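Carbonic anhydrase (Porphyridium purpureum, PDB 1DDZ) probably catalyses the zinc-dependent, reversible hydration of carbon dioxide to hydrogencarbonate and a proton, as a member of the beta-class carbonic anhydrases. Local coordinates at residues 237-242 and 252-257; 111-116 and 192-197; 180-185 and 277-282. All coordinates share one frame; numbering follows the deposited sequence.

Contact 1: residues 237-242 and 252-257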
ATOM      1  N   PHE A 237       6.789 -27.884   7.487  1.00 23.75           N
ATOM      2  CA  PHE A 237       8.133 -28.289   7.099  1.00 21.45           C
ATOM      3  C   PHE A 237       9.164 -27.696   8.041  1.00 22.40           C
ATOM      4  O   PHE A 237      10.322 -28.096   7.990  1.00 23.63           O
ATOM      5  CB  PHE A 237       8.476 -27.790   5.694  1.00 19.67           C
ATOM      6  CG  PHE A 237       7.515 -28.231   4.632  1.00 19.42           C
ATOM      7  CD1 PHE A 237       6.817 -27.295   3.880  1.00 18.05           C
ATOM      8  CD2 PHE A 237       7.320 -29.573   4.364  1.00 19.82           C
ATOM      9  CE1 PHE A 237       5.944 -27.687   2.871  1.00 16.55           C
ATOM     10  CE2 PHE A 237       6.442 -29.980   3.350  1.00 22.76           C
ATOM     11  CZ  PHE A 237       5.750 -29.024   2.604  1.00 17.65           C
ATOM     12  N   TYR A 238       8.761 -26.755   8.896  1.00 22.88           N
ATOM     13  CA  TYR A 238       9.714 -26.092   9.788  1.00 22.85           C
ATOM     14  C   TYR A 238       9.405 -26.092  11.252  1.00 25.24           C
ATOM     15  O   TYR A 238      10.225 -25.653  12.043  1.00 24.96           O
ATOM     16  CB  TYR A 238       9.894 -24.643   9.373  1.00 18.86           C
ATOM     17  CG  TYR A 238      10.396 -24.525   7.973  1.00 21.60           C
ATOM     18  CD1 TYR A 238       9.509 -24.313   6.904  1.00 20.05           C
ATOM     19  CD2 TYR A 238      11.752 -24.691   7.693  1.00 18.90           C
ATOM     20  CE1 TYR A 238       9.973 -24.283   5.575  1.00 18.60           C
ATOM     21  CE2 TYR A 238      12.219 -24.659   6.388  1.00 16.61           C
ATOM     22  CZ  TYR A 238      11.337 -24.460   5.335  1.00 17.21           C
ATOM     23  OH  TYR A 238      11.922 -24.465   4.091  1.00 21.76           O
ATOM     24  N   ARG A 239       8.214 -26.514  11.625  1.00 29.29           N
ATOM     25  CA  ARG A 239       7.872 -26.494  13.026  1.00 35.72           C
ATOM     26  C   ARG A 239       7.481 -27.883  13.484  1.00 40.25           C
ATOM     27  O   ARG A 239       6.743 -28.595  12.794  1.00 40.27           O
ATOM     28  CB  ARG A 239       6.721 -25.500  13.269  1.00 35.99           C
ATOM     29  CG  ARG A 239       6.986 -24.439  14.356  1.00 37.75           C
ATOM     30  CD  ARG A 239       8.069 -23.453  13.947  1.00 35.95           C
ATOM     31  NE  ARG A 239       8.426 -22.531  15.019  1.00 39.33           N
ATOM     32  CZ  ARG A 239       8.396 -21.205  14.898  1.00 45.51           C
ATOM     33  NH1 ARG A 239       8.020 -20.648  13.759  1.00 46.94           N
ATOM     34  NH2 ARG A 239       8.756 -20.425  15.912  1.00 51.47           N
ATOM     35  N   THR A 240       8.047 -28.304  14.607  1.00 45.54           N
ATOM     36  CA  THR A 240       7.697 -29.591  15.176  1.00 50.95           C
ATOM     37  C   THR A 240       6.283 -29.387  15.740  1.00 53.43           C
ATOM     38  O   THR A 240       5.931 -28.277  16.144  1.00 55.94           O
ATOM     39  CB  THR A 240       8.659 -29.964  16.307  1.00 51.50           C
ATOM     40  OG1 THR A 240      10.010 -29.741  15.878  1.00 54.36           O
ATOM     41  CG2 THR A 240       8.496 -31.432  16.642  1.00 53.56           C
ATOM     42  N   LYS A 241       5.473 -30.441  15.779  1.00 57.11           N
ATOM     43  CA  LYS A 241       4.095 -30.347  16.284  1.00 62.00           C
ATOM     44  C   LYS A 241       3.944 -29.644  17.641  1.00 61.11           C
ATOM     45  O   LYS A 241       2.918 -29.028  17.926  1.00 59.93           O
ATOM     46  CB  LYS A 241       3.479 -31.739  16.354  1.00 68.19           C
ATOM     47  CG  LYS A 241       1.962 -31.746  16.263  1.00 78.28           C
ATOM     48  CD  LYS A 241       1.471 -31.011  15.007  1.00 85.39           C
ATOM     49  CE  LYS A 241       0.106 -31.526  14.550  1.00 91.74           C
ATOM     50  NZ  LYS A 241      -0.883 -31.625  15.667  1.00 97.46           N
ATOM     51  N   SER A 242       4.974 -29.752  18.469  1.00 62.77           N
ATOM     52  CA  SER A 242       4.997 -29.123  19.784  1.00 63.46           C
ATOM     53  C   SER A 242       5.236 -27.610  19.659  1.00 63.28           C
ATOM     54  O   SER A 242       4.529 -26.796  20.270  1.00 65.25           O
ATOM     55  CB  SER A 242       6.098 -29.776  20.635  1.00 66.00           C
ATOM     56  OG  SER A 242       7.288 -29.987  19.872  1.00 69.47           O
ATOM     57  N   PRO A 252       7.722 -16.076  20.095  1.00 46.26           N
ATOM     58  CA  PRO A 252       8.334 -15.874  18.777  1.00 45.52           C
ATOM     59  C   PRO A 252       9.730 -16.492  18.680  1.00 45.71           C
ATOM     60  O   PRO A 252      10.342 -16.504  17.621  1.00 43.94           O
ATOM     61  CB  PRO A 252       8.408 -14.351  18.685  1.00 47.46           C
ATOM     62  CG  PRO A 252       8.723 -13.950  20.107  1.00 46.49           C
ATOM     63  CD  PRO A 252       7.838 -14.866  20.937  1.00 46.72           C
ATOM     64  N   ASN A 253      10.219 -17.018  19.802  1.00 48.53           N
ATOM     65  CA  ASN A 253      11.560 -17.605  19.870  1.00 52.15           C
ATOM     66  C   ASN A 253      11.642 -19.125  19.694  1.00 51.63           C
ATOM     67  O   ASN A 253      12.732 -19.701  19.774  1.00 51.13           O
ATOM     68  CB  ASN A 253      12.255 -17.211  21.185  1.00 54.64           C
ATOM     69  CG  ASN A 253      12.264 -15.703  21.427  1.00 54.78           C
ATOM     70  OD1 ASN A 253      11.918 -15.240  22.520  1.00 53.41           O
ATOM     71  ND2 ASN A 253      12.642 -14.934  20.407  1.00 52.80           N
ATOM     72  N   ALA A 254      10.500 -19.778  19.484  1.00 51.11           N
ATOM     73  CA  ALA A 254      10.491 -21.225  19.274  1.00 50.45           C
ATOM     74  C   ALA A 254      11.396 -21.508  18.066  1.00 51.20           C
ATOM     75  O   ALA A 254      11.341 -20.810  17.058  1.00 50.49           O
ATOM     76  CB  ALA A 254       9.077 -21.722  19.013  1.00 50.12           C
ATOM     77  N   PRO A 255      12.211 -22.567  18.142  1.00 50.28           N
ATOM     78  CA  PRO A 255      13.132 -22.929  17.059  1.00 48.03           C
ATOM     79  C   PRO A 255      12.534 -23.330  15.707  1.00 48.01           C
ATOM     80  O   PRO A 255      11.395 -23.805  15.620  1.00 46.00           O
ATOM     81  CB  PRO A 255      13.902 -24.095  17.672  1.00 48.29           C
ATOM     82  CG  PRO A 255      12.835 -24.786  18.485  1.00 48.18           C
ATOM     83  CD  PRO A 255      12.185 -23.612  19.184  1.00 49.47           C
ATOM     84  N   LEU A 256      13.312 -23.107  14.651  1.00 47.00           N
ATOM     85  CA  LEU A 256      12.916 -23.513  13.311  1.00 46.68           C
ATOM     86  C   LEU A 256      13.677 -24.802  13.038  1.00 46.98           C
ATOM     87  O   LEU A 256      14.911 -24.816  13.008  1.00 45.50           O
ATOM     88  CB  LEU A 256      13.263 -22.467  12.252  1.00 44.42           C
ATOM     89  CG  LEU A 256      12.184 -21.428  11.955  1.00 43.13           C
ATOM     90  CD1 LEU A 256      12.561 -20.694  10.692  1.00 43.19           C
ATOM     91  CD2 LEU A 256      10.838 -22.093  11.774  1.00 35.84           C
ATOM     92  N   VAL A 257      12.931 -25.891  12.917  1.00 46.17           N
ATOM     93  CA  VAL A 257      13.480 -27.215  12.667  1.00 47.52           C
ATOM     94  C   VAL A 257      13.138 -27.642  11.241  1.00 47.02           C
ATOM     95  O   VAL A 257      11.965 -27.791  10.895  1.00 47.89           O
ATOM     96  CB  VAL A 257      12.885 -28.240  13.672  1.00 48.59           C
ATOM     97  CG1 VAL A 257      13.383 -29.636  13.380  1.00 47.93           C
ATOM     98  CG2 VAL A 257      13.236 -27.846  15.093  1.00 48.48           C
TER
HETATM   99  O   HOH W   1      10.190 -26.462  15.653  1.00 39.74           O

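Contact 2: residues 111-116 and 192-197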
ATOM      1  N   SER A 111      -8.886  -5.241   0.894  1.00 12.05           N
ATOM      2  CA  SER A 111     -10.167  -4.809   1.469  1.00 10.51           C
ATOM      3  C   SER A 111     -11.378  -5.188   0.572  1.00  7.72           C
ATOM      4  O   SER A 111     -12.425  -5.583   1.096  1.00  9.73           O
ATOM      5  CB  SER A 111     -10.130  -3.320   1.864  1.00  7.00           C
ATOM      6  OG  SER A 111      -9.942  -2.458   0.751  1.00 21.71           O
ATOM      7  N   VAL A 112     -11.231  -5.146  -0.755  1.00  7.00           N
ATOM      8  CA  VAL A 112     -12.312  -5.570  -1.648  1.00 10.39           C
ATOM      9  C   VAL A 112     -12.510  -7.101  -1.515  1.00 13.46           C
ATOM     10  O   VAL A 112     -13.640  -7.612  -1.446  1.00 13.43           O
ATOM     11  CB  VAL A 112     -12.031  -5.207  -3.119  1.00 12.50           C
ATOM     12  CG1 VAL A 112     -12.979  -5.975  -4.043  1.00 19.75           C
ATOM     13  CG2 VAL A 112     -12.264  -3.745  -3.340  1.00 16.85           C
ATOM     14  N   LEU A 113     -11.398  -7.832  -1.463  1.00 16.08           N
ATOM     15  CA  LEU A 113     -11.404  -9.292  -1.284  1.00 13.69           C
ATOM     16  C   LEU A 113     -12.116  -9.699   0.031  1.00 11.50           C
ATOM     17  O   LEU A 113     -13.000 -10.545   0.026  1.00 11.92           O
ATOM     18  CB  LEU A 113      -9.958  -9.813  -1.215  1.00 11.43           C
ATOM     19  CG  LEU A 113      -9.534 -11.146  -1.853  1.00 11.47           C
ATOM     20  CD1 LEU A 113      -8.333 -11.741  -1.068  1.00  9.80           C
ATOM     21  CD2 LEU A 113     -10.666 -12.125  -1.954  1.00  7.00           C
ATOM     22  N   GLN A 114     -11.676  -9.124   1.151  1.00  9.28           N
ATOM     23  CA  GLN A 114     -12.250  -9.437   2.431  1.00  8.86           C
ATOM     24  C   GLN A 114     -13.733  -9.072   2.493  1.00 13.77           C
ATOM     25  O   GLN A 114     -14.533  -9.828   3.038  1.00 14.28           O
ATOM     26  CB  GLN A 114     -11.472  -8.777   3.557  1.00  7.00           C
ATOM     27  CG  GLN A 114     -11.928  -9.305   4.920  1.00  8.63           C
ATOM     28  CD  GLN A 114     -11.002  -8.928   6.042  1.00 12.75           C
ATOM     29  OE1 GLN A 114     -10.692  -7.760   6.238  1.00 19.18           O
ATOM     30  NE2 GLN A 114     -10.558  -9.919   6.800  1.00 18.04           N
ATOM     31  N   TYR A 115     -14.106  -7.941   1.909  1.00 13.50           N
ATOM     32  CA  TYR A 115     -15.507  -7.531   1.897  1.00 13.81           C
ATOM     33  C   TYR A 115     -16.299  -8.584   1.109  1.00 16.71           C
ATOM     34  O   TYR A 115     -17.292  -9.117   1.604  1.00 16.21           O
ATOM     35  CB  TYR A 115     -15.662  -6.148   1.248  1.00 11.10           C
ATOM     36  CG  TYR A 115     -17.056  -5.584   1.346  1.00 11.40           C
ATOM     37  CD1 TYR A 115     -17.481  -4.926   2.504  1.00 11.41           C
ATOM     38  CD2 TYR A 115     -17.947  -5.689   0.281  1.00 11.08           C
ATOM     39  CE1 TYR A 115     -18.766  -4.379   2.601  1.00 17.09           C
ATOM     40  CE2 TYR A 115     -19.236  -5.151   0.358  1.00 15.31           C
ATOM     41  CZ  TYR A 115     -19.643  -4.493   1.525  1.00 19.90           C
ATOM     42  OH  TYR A 115     -20.913  -3.952   1.621  1.00 18.79           O
ATOM     43  N   ALA A 116     -15.829  -8.918  -0.090  1.00 15.26           N
ATOM     44  CA  ALA A 116     -16.483  -9.915  -0.936  1.00 13.87           C
ATOM     45  C   ALA A 116     -16.609 -11.273  -0.238  1.00 17.27           C
ATOM     46  O   ALA A 116     -17.671 -11.902  -0.266  1.00 15.91           O
ATOM     47  CB  ALA A 116     -15.708 -10.083  -2.261  1.00 13.84           C
ATOM     48  N   CYS A 192      -5.214 -16.765  -3.855  1.00 15.09           N
ATOM     49  CA  CYS A 192      -5.286 -17.991  -3.040  1.00  9.69           C
ATOM     50  C   CYS A 192      -4.413 -17.941  -1.820  1.00  9.87           C
ATOM     51  O   CYS A 192      -4.726 -18.578  -0.812  1.00  7.00           O
ATOM     52  CB  CYS A 192      -4.884 -19.236  -3.835  1.00  7.20           C
ATOM     53  SG  CYS A 192      -5.814 -19.494  -5.326  1.00 11.57           S
ATOM     54  N   ALA A 193      -3.296 -17.226  -1.941  1.00 10.55           N
ATOM     55  CA  ALA A 193      -2.324 -17.086  -0.874  1.00  8.06           C
ATOM     56  C   ALA A 193      -2.674 -16.048   0.197  1.00 10.46           C
ATOM     57  O   ALA A 193      -2.040 -16.050   1.253  1.00  9.35           O
ATOM     58  CB  ALA A 193      -0.931 -16.797  -1.469  1.00 12.48           C
ATOM     59  N   THR A 194      -3.670 -15.189  -0.048  1.00  8.58           N
ATOM     60  CA  THR A 194      -4.060 -14.177   0.944  1.00  9.56           C
ATOM     61  C   THR A 194      -4.534 -14.841   2.225  1.00 10.76           C
ATOM     62  O   THR A 194      -5.072 -15.963   2.193  1.00 12.67           O
ATOM     63  CB  THR A 194      -5.232 -13.284   0.468  1.00  7.11           C
ATOM     64  OG1 THR A 194      -6.384 -14.102   0.245  1.00  7.00           O
ATOM     65  CG2 THR A 194      -4.863 -12.504  -0.804  1.00  7.35           C
ATOM     66  N   SER A 195      -4.402 -14.131   3.343  1.00 12.07           N
ATOM     67  CA  SER A 195      -4.861 -14.653   4.633  1.00 10.50           C
ATOM     68  C   SER A 195      -6.382 -14.907   4.544  1.00 11.78           C
ATOM     69  O   SER A 195      -6.907 -15.886   5.042  1.00 10.95           O
ATOM     70  CB  SER A 195      -4.548 -13.639   5.742  1.00  9.63           C
ATOM     71  OG  SER A 195      -4.998 -12.336   5.396  1.00 11.14           O
ATOM     72  N   ILE A 196      -7.059 -14.051   3.788  1.00 13.01           N
ATOM     73  CA  ILE A 196      -8.504 -14.112   3.586  1.00 12.84           C
ATOM     74  C   ILE A 196      -8.950 -15.443   2.958  1.00 13.14           C
ATOM     75  O   ILE A 196      -9.788 -16.146   3.515  1.00 10.66           O
ATOM     76  CB  ILE A 196      -8.962 -12.914   2.715  1.00  8.45           C
ATOM     77  CG1 ILE A 196      -8.597 -11.601   3.417  1.00  7.00           C
ATOM     78  CG2 ILE A 196     -10.434 -13.021   2.398  1.00  7.00           C
ATOM     79  CD1 ILE A 196      -8.347 -10.462   2.486  1.00  7.00           C
ATOM     80  N   VAL A 197      -8.371 -15.799   1.810  1.00 13.49           N
ATOM     81  CA  VAL A 197      -8.728 -17.050   1.160  1.00 11.72           C
ATOM     82  C   VAL A 197      -8.175 -18.269   1.929  1.00 15.12           C
ATOM     83  O   VAL A 197      -8.831 -19.320   1.971  1.00 14.99           O
ATOM     84  CB  VAL A 197      -8.305 -17.057  -0.297  1.00 11.65           C
ATOM     85  CG1 VAL A 197      -8.648 -18.384  -0.944  1.00  9.91           C
ATOM     86  CG2 VAL A 197      -8.992 -15.931  -1.037  1.00  7.00           C
TER

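Contact 3: residues 180-185 and 277-282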
ATOM      1  N   ILE A 180       0.732 -11.615 -20.339  1.00 10.40           N
ATOM      2  CA  ILE A 180      -0.608 -11.322 -19.871  1.00 10.72           C
ATOM      3  C   ILE A 180      -1.223 -12.564 -19.250  1.00 10.13           C
ATOM      4  O   ILE A 180      -1.742 -12.511 -18.142  1.00 14.93           O
ATOM      5  CB  ILE A 180      -1.451 -10.722 -21.004  1.00  7.89           C
ATOM      6  CG1 ILE A 180      -0.954  -9.297 -21.264  1.00  7.54           C
ATOM      7  CG2 ILE A 180      -2.969 -10.738 -20.649  1.00 11.15           C
ATOM      8  CD1 ILE A 180      -1.493  -8.657 -22.536  1.00  7.00           C
ATOM      9  N   GLU A 181      -1.054 -13.710 -19.897  1.00 13.58           N
ATOM     10  CA  GLU A 181      -1.581 -14.976 -19.370  1.00 12.30           C
ATOM     11  C   GLU A 181      -0.867 -15.394 -18.081  1.00  9.19           C
ATOM     12  O   GLU A 181      -1.484 -15.860 -17.123  1.00 13.03           O
ATOM     13  CB  GLU A 181      -1.448 -16.074 -20.424  1.00 10.36           C
ATOM     14  CG  GLU A 181      -2.260 -15.787 -21.662  1.00 11.45           C
ATOM     15  CD  GLU A 181      -1.819 -16.591 -22.874  1.00 11.94           C
ATOM     16  OE1 GLU A 181      -0.747 -17.221 -22.826  1.00 14.55           O
ATOM     17  OE2 GLU A 181      -2.531 -16.567 -23.899  1.00 14.41           O
ATOM     18  N   LEU A 182       0.445 -15.236 -18.058  1.00 10.92           N
ATOM     19  CA  LEU A 182       1.219 -15.578 -16.878  1.00 10.56           C
ATOM     20  C   LEU A 182       0.887 -14.578 -15.757  1.00 10.01           C
ATOM     21  O   LEU A 182       0.880 -14.941 -14.572  1.00 10.08           O
ATOM     22  CB  LEU A 182       2.722 -15.553 -17.208  1.00 11.83           C
ATOM     23  CG  LEU A 182       3.199 -16.759 -18.031  1.00 19.06           C
ATOM     24  CD1 LEU A 182       4.623 -16.538 -18.567  1.00 17.12           C
ATOM     25  CD2 LEU A 182       3.127 -18.022 -17.171  1.00 14.53           C
ATOM     26  N   ASN A 183       0.631 -13.320 -16.120  1.00  7.28           N
ATOM     27  CA  ASN A 183       0.271 -12.312 -15.121  1.00  8.91           C
ATOM     28  C   ASN A 183      -1.026 -12.768 -14.408  1.00  7.00           C
ATOM     29  O   ASN A 183      -1.072 -12.862 -13.187  1.00 12.10           O
ATOM     30  CB  ASN A 183       0.086 -10.931 -15.769  1.00  7.81           C
ATOM     31  CG  ASN A 183      -0.194  -9.824 -14.734  1.00  9.09           C
ATOM     32  OD1 ASN A 183       0.515  -9.707 -13.739  1.00 13.63           O
ATOM     33  ND2 ASN A 183      -1.242  -9.045 -14.958  1.00  7.00           N
ATOM     34  N   VAL A 184      -2.048 -13.129 -15.171  1.00  7.00           N
ATOM     35  CA  VAL A 184      -3.302 -13.596 -14.580  1.00  8.43           C
ATOM     36  C   VAL A 184      -3.029 -14.774 -13.645  1.00 10.21           C
ATOM     37  O   VAL A 184      -3.477 -14.762 -12.495  1.00  9.16           O
ATOM     38  CB  VAL A 184      -4.338 -14.031 -15.660  1.00  8.02           C
ATOM     39  CG1 VAL A 184      -5.549 -14.663 -15.007  1.00  9.31           C
ATOM     40  CG2 VAL A 184      -4.775 -12.863 -16.477  1.00  7.00           C
ATOM     41  N   LEU A 185      -2.242 -15.753 -14.102  1.00 11.85           N
ATOM     42  CA  LEU A 185      -1.933 -16.938 -13.281  1.00 11.11           C
ATOM     43  C   LEU A 185      -1.235 -16.578 -11.984  1.00 11.12           C
ATOM     44  O   LEU A 185      -1.487 -17.170 -10.936  1.00 11.31           O
ATOM     45  CB  LEU A 185      -1.053 -17.939 -14.035  1.00 15.27           C
ATOM     46  CG  LEU A 185      -1.617 -19.325 -14.352  1.00 17.28           C
ATOM     47  CD1 LEU A 185      -0.475 -20.239 -14.761  1.00 16.27           C
ATOM     48  CD2 LEU A 185      -2.343 -19.902 -13.153  1.00 18.18           C
ATOM     49  N   GLU A 277      -0.195 -26.374 -17.621  1.00 16.92           N
ATOM     50  CA  GLU A 277      -1.311 -26.409 -18.553  1.00 14.13           C
ATOM     51  C   GLU A 277      -1.433 -25.146 -19.391  1.00 16.81           C
ATOM     52  O   GLU A 277      -1.787 -25.197 -20.574  1.00 19.21           O
ATOM     53  CB  GLU A 277      -2.585 -26.755 -17.804  1.00 17.18           C
ATOM     54  CG  GLU A 277      -2.488 -28.165 -17.226  1.00 19.00           C
ATOM     55  CD  GLU A 277      -3.565 -28.514 -16.211  1.00 23.34           C
ATOM     56  OE1 GLU A 277      -3.596 -29.682 -15.784  1.00 25.78           O
ATOM     57  OE2 GLU A 277      -4.362 -27.644 -15.825  1.00 23.23           O
ATOM     58  N   LEU A 278      -1.036 -24.013 -18.834  1.00 18.07           N
ATOM     59  CA  LEU A 278      -1.111 -22.783 -19.612  1.00 18.05           C
ATOM     60  C   LEU A 278      -0.021 -22.814 -20.675  1.00 21.39           C
ATOM     61  O   LEU A 278      -0.286 -22.715 -21.875  1.00 21.96           O
ATOM     62  CB  LEU A 278      -0.888 -21.574 -18.708  1.00 18.07           C
ATOM     63  CG  LEU A 278      -0.902 -20.143 -19.260  1.00 15.96           C
ATOM     64  CD1 LEU A 278       0.437 -19.503 -19.148  1.00 16.25           C
ATOM     65  CD2 LEU A 278      -1.394 -20.080 -20.665  1.00 15.10           C
ATOM     66  N   VAL A 279       1.208 -22.995 -20.207  1.00 21.56           N
ATOM     67  CA  VAL A 279       2.386 -22.983 -21.048  1.00 20.73           C
ATOM     68  C   VAL A 279       2.403 -23.910 -22.240  1.00 18.99           C
ATOM     69  O   VAL A 279       2.936 -23.556 -23.279  1.00 20.78           O
ATOM     70  CB  VAL A 279       3.651 -23.097 -20.185  1.00 21.91           C
ATOM     71  CG1 VAL A 279       4.861 -23.313 -21.031  1.00 27.38           C
ATOM     72  CG2 VAL A 279       3.828 -21.799 -19.404  1.00 19.99           C
ATOM     73  N   GLN A 280       1.775 -25.068 -22.122  1.00 20.79           N
ATOM     74  CA  GLN A 280       1.749 -25.994 -23.249  1.00 22.26           C
ATOM     75  C   GLN A 280       0.825 -25.556 -24.389  1.00 22.10           C
ATOM     76  O   GLN A 280       0.771 -26.236 -25.417  1.00 24.42           O
ATOM     77  CB  GLN A 280       1.385 -27.407 -22.794  1.00 24.51           C
ATOM     78  CG  GLN A 280      -0.046 -27.576 -22.314  1.00 32.10           C
ATOM     79  CD  GLN A 280      -0.291 -28.936 -21.672  1.00 38.07           C
ATOM     80  OE1 GLN A 280      -1.429 -29.404 -21.574  1.00 43.60           O
ATOM     81  NE2 GLN A 280       0.777 -29.570 -21.209  1.00 39.88           N
ATOM     82  N   GLN A 281       0.063 -24.473 -24.203  1.00 20.14           N
ATOM     83  CA  GLN A 281      -0.841 -23.993 -25.255  1.00 17.20           C
ATOM     84  C   GLN A 281      -0.227 -22.803 -25.958  1.00 16.56           C
ATOM     85  O   GLN A 281       0.637 -22.127 -25.398  1.00 19.75           O
ATOM     86  CB  GLN A 281      -2.197 -23.581 -24.678  1.00 17.96           C
ATOM     87  CG  GLN A 281      -2.825 -24.589 -23.744  1.00 14.94           C
ATOM     88  CD  GLN A 281      -4.208 -24.155 -23.330  1.00 19.89           C
ATOM     89  OE1 GLN A 281      -5.090 -24.002 -24.179  1.00 17.74           O
ATOM     90  NE2 GLN A 281      -4.405 -23.911 -22.036  1.00 15.60           N
ATOM     91  N   THR A 282      -0.753 -22.474 -27.132  1.00 19.08           N
ATOM     92  CA  THR A 282      -0.235 -21.354 -27.907  1.00 18.80           C
ATOM     93  C   THR A 282      -0.669 -20.018 -27.297  1.00 20.52           C
ATOM     94  O   THR A 282      -1.837 -19.820 -26.984  1.00 21.40           O
ATOM     95  CB  THR A 282      -0.704 -21.428 -29.353  1.00 21.01           C
ATOM     96  OG1 THR A 282      -0.294 -22.666 -29.932  1.00 26.25           O
ATOM     97  CG2 THR A 282      -0.065 -20.324 -30.165  1.00 24.92           C
TER

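Contact 1: residues 237-242 and 252-257
R239 reaches along the backbone of A254 to L256. Its chain leaves the contact at CB, then bends back at chi2 (68°), which lays CD and the guanidinium beside these residues. NH2 lies 2.9 Å from A254 O and 3.4 Å from A254 CB. A254 CA sits at the guanidinium edge, in its plane. NH1 lies 3.7 Å from L256 CD2 and forms a salt bridge with D142 of the second subunit. Cut back to an alanine, this position would probably leave that aspartate without its charged mate and open a gap beside A254 and L256.

L256 fills the space next to Y238, with its CD2 3.6 Å from Y238 CB. The Y238 ring leads off elsewhere, to a hydrogen bond between its OH and E175 of the second subunit. The one direct backbone hydrogen bond runs from V257 N to Y238 O, 2.9 Å long and bent (146°). A water extends the link, accepting from T240 N (3.0 Å) and donating to P255 O (2.9 Å). V257 CG2 packs across T240 OG1 at 3.8 Å.

Neither segment forms regular secondary structure. Both belong to the long loop between strand 222-227 and helix 266-279. This loop reaches far from the chain centre and lies against the second subunit, whose L140 packs on Y238 and whose L176 packs on L256.

Contact 2: residues 111-116 and 192-197
Q114 meets I196 through its CB, 3.7 Å from I196 CD1, and not through its flat amide. With CG anti to the backbone N (chi1 -170°) and the chain extended, the amide is carried to another partner. Its OE1 accepts from both L401 N and I402 N, so two backbone donors grip this buried oxygen. The other flat group of the segment, the Y115 ring, takes no part in the contact; it stacks with Y119 and meets the ring of F93.

L113 and I196 share most of the contact. L113 CD1 ends among three residues. It meets T194 tip to tip, 3.3 Å from OG1 and 3.6 Å from CG2. It also lies 3.8 Å from I196 CD1 and 4.2 Å from V197 CG2. I196 packs against both L113 and Q114, and its CG2 reaches within 4.0 Å of Q114 CA.

T194 is the N-cap of helix 195-202. Its OG1 stands between the backbone N and the carbonyl carbon (chi1 62°), where it can accept from V197 N. That capping bond is 3.0 Å long and nearly straight (171°). The same hydroxyl is also bonded to V191 O. It is buried, but it has these polar partners even with the L113 methyl against it.

The contact joins the middle of helix 107-119 to the break between helix 172-193 and helix 195-202. Through L401 and I402, the Q114 amide reaches into the second carbonic anhydrase region of the same chain. S195 bonds to N150 of the second subunit. L70 of strand 69-74, in the central sheet, packs against L113, V112 and A116. Helix 402-405 covers S111 and Y115.

Contact 3: residues 180-185 and 277-282
L278 is the centre of this helix-to-helix contact, in which helix 266-279 packs on helix 172-193 of the alpha/beta carbonic anhydrase fold. Its CG is anti to the backbone N (chi1 180°), and this sends both methyl groups to the other helix. CD1 lies 3.7 Å from L182 CD2. CD2 lies on the other branch, 3.6 Å from E181 OE1 and 4.0 Å from E181 CB. The L185 and L278 side chains run alongside in opposing directions, with L185 CD1 4.2 Å from L278 CB. V279 adds a looser touch, its CG2 4.4 Å from L182 CD2. No hydrogen bond crosses between the two segments.

The E181 carboxylate is buried, and its bonds go to residues around the contact. OE1 forms a salt bridge with R178. OE2 takes hydrogen bonds from Y131 OH and G284 N. These partners fix the carboxylate where OE1 meets the L278 methyl, and the arginine is likely to offset its charge. R178, on helix 172-193, also bonds to Q281 O, tying that helix to segment 277-282. Y131 directly follows the zinc ligand H130 in sequence, consistent with a place for E181 in the outer surroundings of the metal site.

Further out, L224 of strand 222-227 packs against E181, V184 and L278. L286 covers E181 and L278. Y165 and L166 lie against L182, while M271, L274 and T275 of helix 266-279 line L185.

Q281 N bonds to L278 O at 2.9 Å. The Q281 side chain folds back: its NE2 donates to E277 O at 3.3 Å, from above the carbonyl plane.

In the fold
Contacts 2 and 3 share helix 172-193. Contact 3 uses its middle and contact 2 its C-terminal end. Their centres are 23 Å apart and their nearest atoms about 7 Å apart. Contact 1 stands off from both, its centre 27 Å from that of contact 2 and 37 Å from that of contact 3. It falls within the chain between the two segments of contact 3. Contacts 1 and 2 both touch the second subunit, whereas contact 3 meets no other chain of the assembly. In contact 3, the E181 side chain is about 13 Å from a zinc ion, and about 10 Å from the side chains of the zinc ligands H130 and C133.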